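Local coordinates for protein alpha-acetolactate decarboxylase (Bacillus subtilis subsp. subtilis str. 168, PDB 5XNE) that converts (2S)-2-acetolactate into (R)-acetoin with release of carbon dioxide, a step on the route from pyruvate to butanediol, at residues Val7-Ser12 / Ala213-Ala218; Gly16-Asp21 / Lys131-Met136; Thr79-His84 / Thr198-Met203; Gly31-Gly36 / Ser74-Thr79; Lys120-Thr125 / Gln143-Phe148. One frame throughout, in Å; residues are numbered along the deposited sequence.

Contact 1 of 5, residues Val7-Ser12 / Ala213-Ala218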
# COMPACT_ATOMS: atom_id res chain seq x y z
N VAL B 7 -5.13 -9.06 -0.47
CA VAL B 7 -4.67 -10.11 0.44
C VAL B 7 -3.16 -10.31 0.24
O VAL B 7 -2.71 -10.79 -0.80
CB VAL B 7 -5.44 -11.43 0.19
CG1 VAL B 7 -4.81 -12.58 0.97
CG2 VAL B 7 -6.91 -11.26 0.57
N SER B 8 -2.40 -9.87 1.25
CA SER B 8 -0.93 -9.98 1.31
C SER B 8 -0.22 -9.24 0.17
O SER B 8 -0.82 -8.40 -0.52
CB SER B 8 -0.50 -11.45 1.34
OG SER B 8 0.84 -11.58 1.80
N THR B 9 1.07 -9.54 -0.01
CA THR B 9 1.89 -8.77 -0.95
C THR B 9 2.55 -9.63 -2.01
O THR B 9 2.86 -10.81 -1.80
CB THR B 9 3.02 -7.98 -0.24
OG1 THR B 9 4.08 -8.88 0.15
CG2 THR B 9 2.48 -7.24 0.98
N MET B 10 2.81 -9.01 -3.16
CA MET B 10 3.49 -9.70 -4.24
C MET B 10 4.91 -10.05 -3.82
O MET B 10 5.43 -11.11 -4.19
CB MET B 10 3.50 -8.85 -5.52
CG MET B 10 4.13 -9.54 -6.70
SD MET B 10 3.16 -10.97 -7.21
CE MET B 10 4.21 -11.67 -8.47
N THR B 11 5.54 -9.19 -3.03
CA THR B 11 6.91 -9.50 -2.63
C THR B 11 6.98 -10.72 -1.69
O THR B 11 8.00 -11.41 -1.68
CB THR B 11 7.59 -8.32 -1.97
OG1 THR B 11 6.82 -7.89 -0.85
CG2 THR B 11 7.75 -7.17 -2.99
N SER B 12 5.92 -10.99 -0.94
CA SER B 12 5.90 -12.23 -0.13
C SER B 12 5.80 -13.45 -1.04
O SER B 12 6.47 -14.48 -0.80
CB SER B 12 4.75 -12.20 0.89
OG SER B 12 4.77 -13.36 1.74
N ALA B 213 3.11 -17.66 10.42
CA ALA B 213 4.52 -17.58 10.74
C ALA B 213 5.35 -17.39 9.47
O ALA B 213 6.34 -16.67 9.48
CB ALA B 213 4.96 -18.82 11.51
N ASP B 214 4.92 -18.02 8.37
CA ASP B 214 5.62 -17.89 7.10
C ASP B 214 5.71 -16.44 6.65
O ASP B 214 6.76 -15.98 6.20
CB ASP B 214 4.93 -18.70 6.00
CG ASP B 214 5.11 -20.19 6.18
OD1 ASP B 214 6.08 -20.59 6.84
OD2 ASP B 214 4.27 -20.95 5.63
N PHE B 215 4.61 -15.71 6.77
CA PHE B 215 4.64 -14.31 6.38
C PHE B 215 5.44 -13.49 7.38
O PHE B 215 6.24 -12.65 6.99
CB PHE B 215 3.23 -13.74 6.25
CG PHE B 215 3.23 -12.29 5.84
CD1 PHE B 215 3.39 -11.95 4.50
CD2 PHE B 215 3.11 -11.28 6.78
CE1 PHE B 215 3.42 -10.61 4.11
CE2 PHE B 215 3.15 -9.93 6.40
CZ PHE B 215 3.30 -9.61 5.06
N PHE B 216 5.22 -13.73 8.67
CA PHE B 216 5.95 -13.00 9.71
C PHE B 216 7.47 -13.11 9.50
O PHE B 216 8.22 -12.13 9.67
CB PHE B 216 5.61 -13.52 11.10
CG PHE B 216 4.34 -12.96 11.69
CD1 PHE B 216 3.20 -12.76 10.90
CD2 PHE B 216 4.27 -12.66 13.05
CE1 PHE B 216 2.04 -12.27 11.46
CE2 PHE B 216 3.10 -12.16 13.62
CZ PHE B 216 1.99 -11.97 12.82
N ASN B 217 7.92 -14.31 9.15
CA ASN B 217 9.35 -14.61 9.04
C ASN B 217 9.95 -14.41 7.64
O ASN B 217 11.15 -14.60 7.45
CB ASN B 217 9.60 -16.06 9.49
CG ASN B 217 9.33 -16.26 10.96
OD1 ASN B 217 9.52 -15.35 11.76
ND2 ASN B 217 8.89 -17.47 11.32
N ALA B 218 9.12 -14.03 6.67
CA ALA B 218 9.58 -13.85 5.30
C ALA B 218 10.59 -12.71 5.15
O ALA B 218 10.57 -11.74 5.91
CB ALA B 218 8.39 -13.59 4.37
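S12 touches F215 through its hydroxyl: OG lies 3.4 Å from CD1 of F215, at the ring edge and near the ring plane. CB of S12 adds to the same approach, 3.8 Å from F215 CE1. S8 reaches this corner of the ring too, its OG 3.6 Å from F215 CE1, but obliquely. T9 OG1 is a more distant edge neighbour, 4.4 Å from F215 CE1. These are van der Waals contacts of hydroxyls and aromatic carbons, and they bury a modest 146 Å² in total. F215 delivers its ring by holding CG opposite the backbone N (chi1 -180°), which carries the phenyl out from helix 213-217 to meet S8 and S12.

The capping bond lies within segment 7-12. T9 is the N-cap of helix 10-14: its OG1 accepts from S12 N at 3.0 Å with an angle of 148° at the hydrogen, tying up an amide of the first turn. The bond caps that turn and probably helps hold S12 beside the ring edge.

Interactions with other parts of the assembly place the contact at the dimer interface. P210 packs on both S8 and F215, while N107 of the second subunit hydrogen-bonds the carbonyls of F215 and A218 through ND2. L108 of the second subunit packs on F215, and Y163 of that subunit on T9.

Contact 2 of 5, residues Gly16-Asp21 / Lys131-Met136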
# COMPACT_ATOMS: atom_id res chain seq x y z
N GLY B 16 8.59 -16.89 -1.99
CA GLY B 16 8.23 -18.29 -1.90
C GLY B 16 7.26 -18.61 -0.77
O GLY B 16 7.12 -19.76 -0.37
N VAL B 17 6.59 -17.59 -0.27
CA VAL B 17 5.56 -17.81 0.73
C VAL B 17 4.28 -18.12 -0.02
O VAL B 17 3.53 -17.22 -0.41
CB VAL B 17 5.39 -16.59 1.65
CG1 VAL B 17 4.24 -16.79 2.62
CG2 VAL B 17 6.69 -16.33 2.40
N TYR B 18 4.04 -19.40 -0.26
CA TYR B 18 2.89 -19.79 -1.08
C TYR B 18 1.69 -20.25 -0.27
O TYR B 18 0.66 -20.57 -0.85
CB TYR B 18 3.30 -20.90 -2.05
CG TYR B 18 4.43 -20.53 -2.97
CD1 TYR B 18 4.55 -19.23 -3.46
CD2 TYR B 18 5.40 -21.46 -3.33
CE1 TYR B 18 5.61 -18.87 -4.31
CE2 TYR B 18 6.45 -21.11 -4.17
CZ TYR B 18 6.56 -19.82 -4.65
OH TYR B 18 7.60 -19.48 -5.47
N ASP B 19 1.82 -20.27 1.05
CA ASP B 19 0.72 -20.70 1.90
C ASP B 19 0.20 -19.52 2.71
O ASP B 19 0.90 -19.01 3.58
CB ASP B 19 1.17 -21.82 2.85
CG ASP B 19 1.44 -23.14 2.13
OD1 ASP B 19 1.41 -23.20 0.89
OD2 ASP B 19 1.69 -24.13 2.85
N GLY B 20 -1.02 -19.06 2.42
CA GLY B 20 -1.63 -18.02 3.23
C GLY B 20 -2.73 -18.55 4.12
O GLY B 20 -2.96 -19.76 4.18
N ASP B 21 -3.42 -17.65 4.82
CA ASP B 21 -4.53 -18.07 5.67
C ASP B 21 -5.87 -17.48 5.22
O ASP B 21 -6.89 -17.68 5.90
CB ASP B 21 -4.25 -17.71 7.13
CG ASP B 21 -4.13 -16.22 7.37
OD1 ASP B 21 -4.03 -15.45 6.40
OD2 ASP B 21 -4.10 -15.81 8.56
N LYS B 131 6.85 -28.44 -0.81
CA LYS B 131 7.82 -27.91 0.15
C LYS B 131 9.11 -28.75 0.10
O LYS B 131 9.05 -29.94 -0.18
CB LYS B 131 7.23 -27.90 1.56
CG LYS B 131 6.14 -26.81 1.75
CD LYS B 131 5.19 -27.15 2.88
CE LYS B 131 4.33 -25.95 3.21
NZ LYS B 131 5.12 -24.90 3.91
N PRO B 132 10.27 -28.12 0.34
CA PRO B 132 10.44 -26.70 0.62
C PRO B 132 10.28 -25.86 -0.63
O PRO B 132 10.76 -26.23 -1.70
CB PRO B 132 11.87 -26.61 1.15
CG PRO B 132 12.57 -27.74 0.48
CD PRO B 132 11.56 -28.84 0.35
N TYR B 133 9.57 -24.75 -0.49
CA TYR B 133 9.28 -23.89 -1.62
C TYR B 133 10.53 -23.18 -2.13
O TYR B 133 11.44 -22.86 -1.36
CB TYR B 133 8.21 -22.86 -1.23
CG TYR B 133 6.84 -23.44 -0.94
CD1 TYR B 133 6.37 -24.57 -1.61
CD2 TYR B 133 6.01 -22.84 -0.00
CE1 TYR B 133 5.11 -25.08 -1.35
CE2 TYR B 133 4.75 -23.35 0.27
CZ TYR B 133 4.29 -24.46 -0.41
OH TYR B 133 3.03 -24.94 -0.15
N VAL B 134 10.56 -22.93 -3.44
CA VAL B 134 11.58 -22.10 -4.06
C VAL B 134 11.02 -20.71 -4.37
O VAL B 134 9.80 -20.52 -4.39
CB VAL B 134 12.12 -22.76 -5.34
CG1 VAL B 134 12.63 -24.16 -5.01
CG2 VAL B 134 11.05 -22.82 -6.43
N PRO B 135 11.90 -19.71 -4.59
CA PRO B 135 11.40 -18.37 -4.92
C PRO B 135 10.60 -18.39 -6.22
O PRO B 135 10.79 -19.28 -7.06
CB PRO B 135 12.68 -17.54 -5.08
CG PRO B 135 13.71 -18.28 -4.28
CD PRO B 135 13.37 -19.73 -4.46
N MET B 136 9.72 -17.41 -6.39
CA MET B 136 8.79 -17.45 -7.52
C MET B 136 9.49 -17.37 -8.87
O MET B 136 9.00 -17.95 -9.83
CB MET B 136 7.76 -16.33 -7.41
CG MET B 136 6.59 -16.56 -8.33
SD MET B 136 5.28 -15.35 -8.07
CE MET B 136 4.16 -15.79 -9.41
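D19 OD1 takes a 2.6 Å hydrogen bond from OH of Y133, which arrives on the syn side, 28° out of the carboxylate plane. K40 adds to the cluster: its NZ is hydrogen-bonded to the Y133 hydroxyl and its backbone N, weakly, to D19 OD1. The carboxylate and the phenol stand nearly upright to each other, planes 77° apart. K131 comes at D19 from the opposite direction, its NZ 3.7 Å from D19 OD2, a long salt bridge.

The Y133 ring is covered on both faces. K131 CG lies over one, 3.6 Å above the plane and toward the rim; on the opposite face Y18 CD2 comes to 3.4 Å from Y133 CG. The two tyrosines slide past each other obliquely, planes at 51°, and Y18 CB makes a CH-pi contact with the Y133 centroid at 4.0 Å. At the far end Y18 OH gives V134 O a weak 2.7 Å hydrogen bond.

G16 CA sits over a face of Y18, and a CB on G16 would fall a tight 3.0 Å from V134 O. Its positive phi and two bonds back into the last turn form the Schellman motif closing helix 10-14, packed here against P135, the N-cap of helix 136-139.

Contact 3 of 5, residues Thr79-His84 / Thr198-Met203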
# COMPACT_ATOMS: atom_id res chain seq x y z
N THR B 79 -18.33 -2.11 -9.97
CA THR B 79 -19.41 -1.22 -10.38
C THR B 79 -19.07 -0.69 -11.77
O THR B 79 -17.95 -0.29 -12.02
CB THR B 79 -19.60 -0.05 -9.40
OG1 THR B 79 -18.43 0.78 -9.41
CG2 THR B 79 -19.83 -0.57 -7.99
N PRO B 80 -20.05 -0.70 -12.68
CA PRO B 80 -19.73 -0.31 -14.06
C PRO B 80 -19.61 1.21 -14.26
O PRO B 80 -20.50 1.83 -14.85
CB PRO B 80 -20.92 -0.87 -14.85
CG PRO B 80 -22.04 -0.88 -13.87
CD PRO B 80 -21.43 -1.19 -12.53
N ASP B 81 -18.51 1.80 -13.80
CA ASP B 81 -18.36 3.26 -13.84
C ASP B 81 -18.13 3.80 -15.25
O ASP B 81 -18.57 4.91 -15.58
CB ASP B 81 -17.19 3.69 -12.95
CG ASP B 81 -17.37 3.24 -11.52
OD1 ASP B 81 -18.52 3.00 -11.10
OD2 ASP B 81 -16.36 3.14 -10.79
N MET B 82 -17.41 3.04 -16.06
CA MET B 82 -17.08 3.45 -17.43
C MET B 82 -17.22 2.27 -18.38
O MET B 82 -16.88 1.13 -18.03
CB MET B 82 -15.66 4.02 -17.51
CG MET B 82 -15.43 5.27 -16.68
SD MET B 82 -13.68 5.69 -16.47
CE MET B 82 -13.28 4.76 -14.99
N THR B 83 -17.73 2.53 -19.57
CA THR B 83 -17.76 1.50 -20.60
C THR B 83 -17.11 2.00 -21.89
O THR B 83 -17.08 3.20 -22.16
CB THR B 83 -19.19 1.04 -20.90
OG1 THR B 83 -19.91 2.11 -21.51
CG2 THR B 83 -19.88 0.60 -19.63
N HIS B 84 -16.60 1.07 -22.66
CA HIS B 84 -15.89 1.39 -23.89
C HIS B 84 -16.02 0.20 -24.82
O HIS B 84 -16.08 -0.95 -24.36
CB HIS B 84 -14.42 1.70 -23.59
CG HIS B 84 -13.71 2.43 -24.70
ND1 HIS B 84 -14.19 3.60 -25.24
CD2 HIS B 84 -12.57 2.14 -25.36
CE1 HIS B 84 -13.36 4.01 -26.18
NE2 HIS B 84 -12.37 3.14 -26.28
N THR B 198 -15.43 -2.70 -19.48
CA THR B 198 -16.09 -2.07 -18.35
C THR B 198 -15.02 -1.81 -17.30
O THR B 198 -14.17 -2.68 -17.07
CB THR B 198 -17.22 -2.95 -17.77
OG1 THR B 198 -18.07 -3.39 -18.84
CG2 THR B 198 -18.06 -2.15 -16.81
N ILE B 199 -15.04 -0.62 -16.71
CA ILE B 199 -14.01 -0.20 -15.75
C ILE B 199 -14.65 0.33 -14.47
O ILE B 199 -15.67 1.04 -14.51
CB ILE B 199 -13.09 0.88 -16.36
CG1 ILE B 199 -12.40 0.34 -17.62
CG2 ILE B 199 -12.03 1.33 -15.36
CD1 ILE B 199 -11.50 1.33 -18.32
N SER B 200 -14.06 -0.03 -13.33
CA SER B 200 -14.56 0.39 -12.03
C SER B 200 -13.44 1.10 -11.27
O SER B 200 -12.36 0.55 -11.08
CB SER B 200 -15.08 -0.83 -11.25
OG SER B 200 -15.74 -0.45 -10.06
N GLN B 201 -13.70 2.34 -10.85
CA GLN B 201 -12.68 3.16 -10.20
C GLN B 201 -12.78 3.03 -8.68
O GLN B 201 -13.87 3.10 -8.12
CB GLN B 201 -12.86 4.63 -10.63
CG GLN B 201 -12.00 5.62 -9.85
CD GLN B 201 -12.24 7.05 -10.30
OE1 GLN B 201 -12.12 7.37 -11.48
NE2 GLN B 201 -12.61 7.91 -9.37
N LYS B 202 -11.65 2.85 -8.01
CA LYS B 202 -11.64 2.71 -6.56
C LYS B 202 -10.68 3.71 -5.89
O LYS B 202 -9.56 3.91 -6.37
CB LYS B 202 -11.26 1.27 -6.17
CG LYS B 202 -12.26 0.20 -6.64
CD LYS B 202 -13.66 0.51 -6.12
CE LYS B 202 -14.68 -0.54 -6.54
NZ LYS B 202 -14.63 -0.69 -7.98
N MET B 203 -11.13 4.31 -4.78
CA MET B 203 -10.35 5.34 -4.07
C MET B 203 -9.65 4.83 -2.82
O MET B 203 -9.00 5.59 -2.13
CB MET B 203 -11.25 6.51 -3.66
CG MET B 203 -12.01 7.16 -4.79
SD MET B 203 -10.88 7.82 -6.03
CE MET B 203 -10.33 9.34 -5.23
O HOH W 1 -16.47 2.19 -8.14
O HOH W 2 -16.69 4.28 -8.32
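D81 reaches across with one oxygen of its flat carboxylate: OD2 is met on the anti side, 22° out of plane, by Q201 N at 2.8 Å, and two waters also donate to it. OD1 is held within its own segment, met from above the plane by T79 OG1, also at 2.8 Å. T79 OG1 in turn accepts from S200 OG at 3.0 Å, with a water donating to it as well. Replacing T79 by a valine would probably leave S200 OG and D81 OD1 without this shared hydroxyl, the carboxylate then held by OD2 alone. Beyond these polar groups, M82 bends at chi3 (-89°) and lays CE 3.7 Å from I199 CG2, where Y110 packs on both residues.

The backbone evidence is a pair of bonds, I199 N to M82 O at 2.9 Å and M82 N to I199 O at 3.1 Å. D81 N adds a weak third bond to I199 O. D81 and M82 thus both face I199, a classic beta bulge where strand 82-86 joins strand 195-208 antiparallel.

Contact 4 of 5, residues Gly31-Gly36 / Ser74-Thr79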
# COMPACT_ATOMS: atom_id res chain seq x y z
N GLY B 31 -15.78 -8.88 -2.03
CA GLY B 31 -15.96 -8.53 -3.42
C GLY B 31 -16.72 -9.56 -4.21
O GLY B 31 -16.99 -10.67 -3.73
N ASP B 32 -17.06 -9.18 -5.43
CA ASP B 32 -17.66 -10.11 -6.39
C ASP B 32 -16.80 -10.24 -7.64
O ASP B 32 -17.24 -10.80 -8.64
CB ASP B 32 -19.07 -9.65 -6.77
CG ASP B 32 -19.12 -8.20 -7.24
OD1 ASP B 32 -18.14 -7.69 -7.82
OD2 ASP B 32 -20.18 -7.57 -7.03
N PHE B 33 -15.57 -9.75 -7.56
CA PHE B 33 -14.67 -9.63 -8.70
C PHE B 33 -13.25 -9.74 -8.17
O PHE B 33 -12.94 -9.15 -7.15
CB PHE B 33 -14.90 -8.27 -9.37
CG PHE B 33 -14.03 -7.97 -10.55
CD1 PHE B 33 -12.70 -7.56 -10.39
CD2 PHE B 33 -14.57 -8.01 -11.83
CE1 PHE B 33 -11.92 -7.25 -11.48
CE2 PHE B 33 -13.80 -7.67 -12.93
CZ PHE B 33 -12.47 -7.27 -12.75
N GLY B 34 -12.40 -10.51 -8.83
CA GLY B 34 -11.00 -10.53 -8.42
C GLY B 34 -10.13 -11.55 -9.11
O GLY B 34 -10.60 -12.35 -9.93
N ILE B 35 -8.83 -11.49 -8.79
CA ILE B 35 -7.82 -12.40 -9.35
C ILE B 35 -6.81 -12.74 -8.27
O ILE B 35 -6.77 -12.12 -7.21
CB ILE B 35 -7.07 -11.78 -10.56
CG1 ILE B 35 -6.35 -10.49 -10.16
CG2 ILE B 35 -8.02 -11.53 -11.73
CD1 ILE B 35 -5.38 -9.97 -11.22
N GLY B 36 -5.99 -13.75 -8.53
CA GLY B 36 -4.96 -14.10 -7.57
C GLY B 36 -4.52 -15.53 -7.79
O GLY B 36 -4.58 -16.06 -8.90
N SER B 74 -6.72 -10.35 -4.94
CA SER B 74 -7.24 -8.99 -4.92
C SER B 74 -8.73 -9.05 -5.26
O SER B 74 -9.10 -9.73 -6.22
CB SER B 74 -6.51 -8.10 -5.94
OG SER B 74 -5.10 -8.19 -5.86
N PHE B 75 -9.56 -8.33 -4.51
CA PHE B 75 -11.03 -8.35 -4.72
C PHE B 75 -11.62 -6.97 -4.72
O PHE B 75 -11.08 -6.04 -4.12
CB PHE B 75 -11.72 -9.17 -3.64
CG PHE B 75 -11.22 -10.56 -3.52
CD1 PHE B 75 -11.62 -11.53 -4.43
CD2 PHE B 75 -10.34 -10.90 -2.51
CE1 PHE B 75 -11.14 -12.83 -4.33
CE2 PHE B 75 -9.85 -12.19 -2.41
CZ PHE B 75 -10.26 -13.16 -3.31
N THR B 76 -12.78 -6.83 -5.38
CA THR B 76 -13.55 -5.62 -5.22
C THR B 76 -15.00 -5.92 -5.53
O THR B 76 -15.31 -6.97 -6.12
CB THR B 76 -13.05 -4.49 -6.14
OG1 THR B 76 -13.54 -3.23 -5.66
CG2 THR B 76 -13.50 -4.71 -7.57
N PHE B 77 -15.88 -5.01 -5.14
CA PHE B 77 -17.26 -5.06 -5.60
C PHE B 77 -17.32 -4.19 -6.84
O PHE B 77 -17.22 -2.95 -6.76
CB PHE B 77 -18.23 -4.59 -4.51
CG PHE B 77 -18.43 -5.60 -3.42
CD1 PHE B 77 -19.15 -6.77 -3.65
CD2 PHE B 77 -17.86 -5.40 -2.17
CE1 PHE B 77 -19.32 -7.71 -2.65
CE2 PHE B 77 -18.03 -6.33 -1.16
CZ PHE B 77 -18.75 -7.48 -1.39
N PHE B 78 -17.43 -4.85 -7.98
CA PHE B 78 -17.32 -4.19 -9.27
C PHE B 78 -18.56 -3.34 -9.54
O PHE B 78 -19.69 -3.80 -9.36
CB PHE B 78 -17.13 -5.22 -10.37
CG PHE B 78 -16.71 -4.64 -11.69
CD1 PHE B 78 -17.64 -4.09 -12.56
CD2 PHE B 78 -15.37 -4.66 -12.08
CE1 PHE B 78 -17.25 -3.55 -13.77
CE2 PHE B 78 -14.97 -4.13 -13.28
CZ PHE B 78 -15.91 -3.58 -14.15
N THR B 79 -18.33 -2.11 -9.97
CA THR B 79 -19.41 -1.22 -10.38
C THR B 79 -19.07 -0.69 -11.77
O THR B 79 -17.95 -0.29 -12.02
CB THR B 79 -19.60 -0.05 -9.40
OG1 THR B 79 -18.43 0.78 -9.41
CG2 THR B 79 -19.83 -0.57 -7.99
O HOH W 3 -20.58 -4.83 -7.06
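F77 turns a ring face to G31: CA of G31 lies 3.5 Å from the centroid of F77, only 8° off the ring normal, a CH-pi contact over the ring centre. D32 approaches the edge of the same ring, its OD2 3.6 Å from F77 CD1, with carboxylate and ring planes 84° apart. The other oxygen, D32 OD1, accepts from F78 N at 2.9 Å, nearly straight and on the syn side. With CG tucked between the backbone N and the carbonyl carbon (chi1 52°), D32 can span both residues. F78 then lays CD2 over one face of F33, 3.5 Å from F33 CD2, the rings oblique to each other. D32 and F33 both face T76, a classic beta bulge, and a CB on G31 would stand only 2.5 Å from T76 O, a clash.

Strands 33-37 and 73-76 run antiparallel, T76 N bonded to F33 O and I35 and S74 bonded both ways. Strand 33-37 also pairs with strand 44-48, and strand 73-76 with strand 3-7; F158 of strand 151-160 meets F33 edge-to-face, while I35 packs on the zinc ligands H173 and H175 of strand 171-178.

Contact 5 of 5, residues Lys120-Thr125 / Gln143-Phe148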
# COMPACT_ATOMS: atom_id res chain seq x y z
N LYS B 120 -6.22 -13.64 -30.19
CA LYS B 120 -5.22 -14.40 -29.46
C LYS B 120 -5.31 -14.08 -27.97
O LYS B 120 -5.59 -12.95 -27.59
CB LYS B 120 -3.80 -14.10 -29.94
CG LYS B 120 -3.55 -14.33 -31.43
CD LYS B 120 -2.11 -14.00 -31.79
CE LYS B 120 -2.00 -13.43 -33.20
NZ LYS B 120 -3.13 -12.50 -33.52
N VAL B 121 -5.08 -15.09 -27.14
CA VAL B 121 -4.76 -14.87 -25.72
C VAL B 121 -3.64 -15.83 -25.37
O VAL B 121 -3.71 -17.02 -25.69
CB VAL B 121 -5.95 -15.13 -24.77
CG1 VAL B 121 -5.56 -14.76 -23.33
CG2 VAL B 121 -7.18 -14.35 -25.18
N GLN B 122 -2.59 -15.32 -24.73
CA GLN B 122 -1.57 -16.20 -24.19
C GLN B 122 -1.61 -16.14 -22.68
O GLN B 122 -1.60 -15.05 -22.10
CB GLN B 122 -0.17 -15.85 -24.67
CG GLN B 122 0.85 -16.85 -24.17
CD GLN B 122 2.25 -16.55 -24.65
OE1 GLN B 122 2.92 -15.66 -24.13
NE2 GLN B 122 2.69 -17.29 -25.66
N THR B 123 -1.66 -17.30 -22.05
CA THR B 123 -1.70 -17.38 -20.60
C THR B 123 -0.67 -18.34 -20.04
O THR B 123 -0.10 -19.16 -20.76
CB THR B 123 -3.07 -17.84 -20.08
OG1 THR B 123 -3.26 -19.22 -20.42
CG2 THR B 123 -4.20 -16.99 -20.66
N ARG B 124 -0.48 -18.22 -18.73
CA ARG B 124 0.17 -19.25 -17.92
C ARG B 124 -0.75 -19.69 -16.80
O ARG B 124 -1.67 -18.96 -16.41
CB ARG B 124 1.47 -18.74 -17.31
CG ARG B 124 1.26 -17.60 -16.31
CD ARG B 124 1.59 -18.03 -14.87
NE ARG B 124 1.13 -17.05 -13.89
CZ ARG B 124 1.94 -16.11 -13.42
NH1 ARG B 124 3.21 -16.11 -13.83
NH2 ARG B 124 1.51 -15.21 -12.53
N THR B 125 -0.50 -20.87 -16.24
CA THR B 125 -1.13 -21.25 -14.99
C THR B 125 -0.05 -21.75 -14.05
O THR B 125 0.59 -22.77 -14.33
CB THR B 125 -2.20 -22.34 -15.16
OG1 THR B 125 -1.61 -23.51 -15.76
CG2 THR B 125 -3.36 -21.85 -16.02
N GLN B 143 6.34 -23.21 -15.81
CA GLN B 143 4.89 -23.03 -15.86
C GLN B 143 4.34 -23.43 -17.24
O GLN B 143 4.98 -23.19 -18.27
CB GLN B 143 4.52 -21.58 -15.54
CG GLN B 143 4.84 -20.59 -16.65
CD GLN B 143 5.06 -19.17 -16.16
OE1 GLN B 143 4.51 -18.76 -15.14
NE2 GLN B 143 5.87 -18.42 -16.89
N PRO B 144 3.17 -24.07 -17.25
CA PRO B 144 2.46 -24.31 -18.51
C PRO B 144 2.04 -22.99 -19.12
O PRO B 144 1.55 -22.10 -18.41
CB PRO B 144 1.24 -25.13 -18.08
CG PRO B 144 1.65 -25.73 -16.79
CD PRO B 144 2.50 -24.71 -16.11
N ILE B 145 2.27 -22.84 -20.42
CA ILE B 145 1.83 -21.67 -21.16
C ILE B 145 0.83 -22.10 -22.20
O ILE B 145 1.05 -23.09 -22.92
CB ILE B 145 3.02 -20.94 -21.82
CG1 ILE B 145 4.03 -20.51 -20.75
CG2 ILE B 145 2.54 -19.73 -22.61
CD1 ILE B 145 5.21 -19.72 -21.30
N PHE B 146 -0.29 -21.39 -22.28
CA PHE B 146 -1.34 -21.75 -23.22
C PHE B 146 -1.52 -20.66 -24.26
O PHE B 146 -1.40 -19.47 -23.97
CB PHE B 146 -2.66 -22.01 -22.49
CG PHE B 146 -2.58 -23.08 -21.44
CD1 PHE B 146 -2.20 -22.78 -20.14
CD2 PHE B 146 -2.89 -24.40 -21.76
CE1 PHE B 146 -2.13 -23.77 -19.17
CE2 PHE B 146 -2.82 -25.39 -20.80
CZ PHE B 146 -2.44 -25.08 -19.51
N ASN B 147 -1.80 -21.08 -25.49
CA ASN B 147 -2.16 -20.13 -26.54
C ASN B 147 -3.55 -20.42 -27.07
O ASN B 147 -3.84 -21.54 -27.50
CB ASN B 147 -1.14 -20.16 -27.68
CG ASN B 147 0.26 -19.78 -27.21
OD1 ASN B 147 0.55 -18.60 -27.00
ND2 ASN B 147 1.12 -20.78 -27.05
N PHE B 148 -4.43 -19.43 -27.00
CA PHE B 148 -5.80 -19.60 -27.48
C PHE B 148 -6.00 -18.75 -28.72
O PHE B 148 -5.43 -17.67 -28.84
CB PHE B 148 -6.80 -19.22 -26.39
CG PHE B 148 -6.59 -19.95 -25.10
CD1 PHE B 148 -7.05 -21.24 -24.94
CD2 PHE B 148 -5.91 -19.35 -24.04
CE1 PHE B 148 -6.86 -21.92 -23.76
CE2 PHE B 148 -5.71 -20.02 -22.85
CZ PHE B 148 -6.19 -21.31 -22.71
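Q143 directs OE1 at R124, accepting from NH1 at 3.2 Å, with guanidinium and amide planes 37° apart. P144 follows, its carbonyl O taking T125 N at 3.2 Å. I145 CG2 crosses Q122 obliquely, 3.7 Å from Q122 CG. F146 N bonds to T123 O at 2.7 Å, and the F146 ring edge receives T125 OG1 in plane, 3.5 Å from CE1. N147 lies side by side with Q122: NE2 of Q122 reaches N147 OD1 at 2.8 Å in the carbonyl plane, on a lone pair. F148 N makes a straight bond to V121 O, 2.8 Å and 172°.

R124 also salt-bridges E44 and donates through NH1 to T232 O, its side chain about 4 Å from the zinc ion. A leucine in place of R124 would probably leave E44 without its ionic mate and the Q143 amide free to turn. The salt bridge to E44 and the bonds to Q143 and T232 O probably hold the R124 guanidinium beside the zinc ion, where strand 117-124 ends next to its antiparallel partner 145-149.

Contact 1 joins regions near the two ends of the chain, and the other four are nested inside the loop it closes. Contacts 1 and 2, with centres 9 Å apart, touch through S12 O and V17 N and share the neighbourhood of helix 10-14. Contact 4 closes before contact 3 opens; their centres are 12 Å apart, they share T79, and K202 and T198 of contact 3 pack on T76, F77 and F78. Contact 5 lies across the chain's centre from contact 4, 22 Å between centres, and brings R124 to the zinc region that I35 of contact 4 also approaches. Contacts 1 and 3 both reach the second subunit, so the set spans metal site and dimer interface.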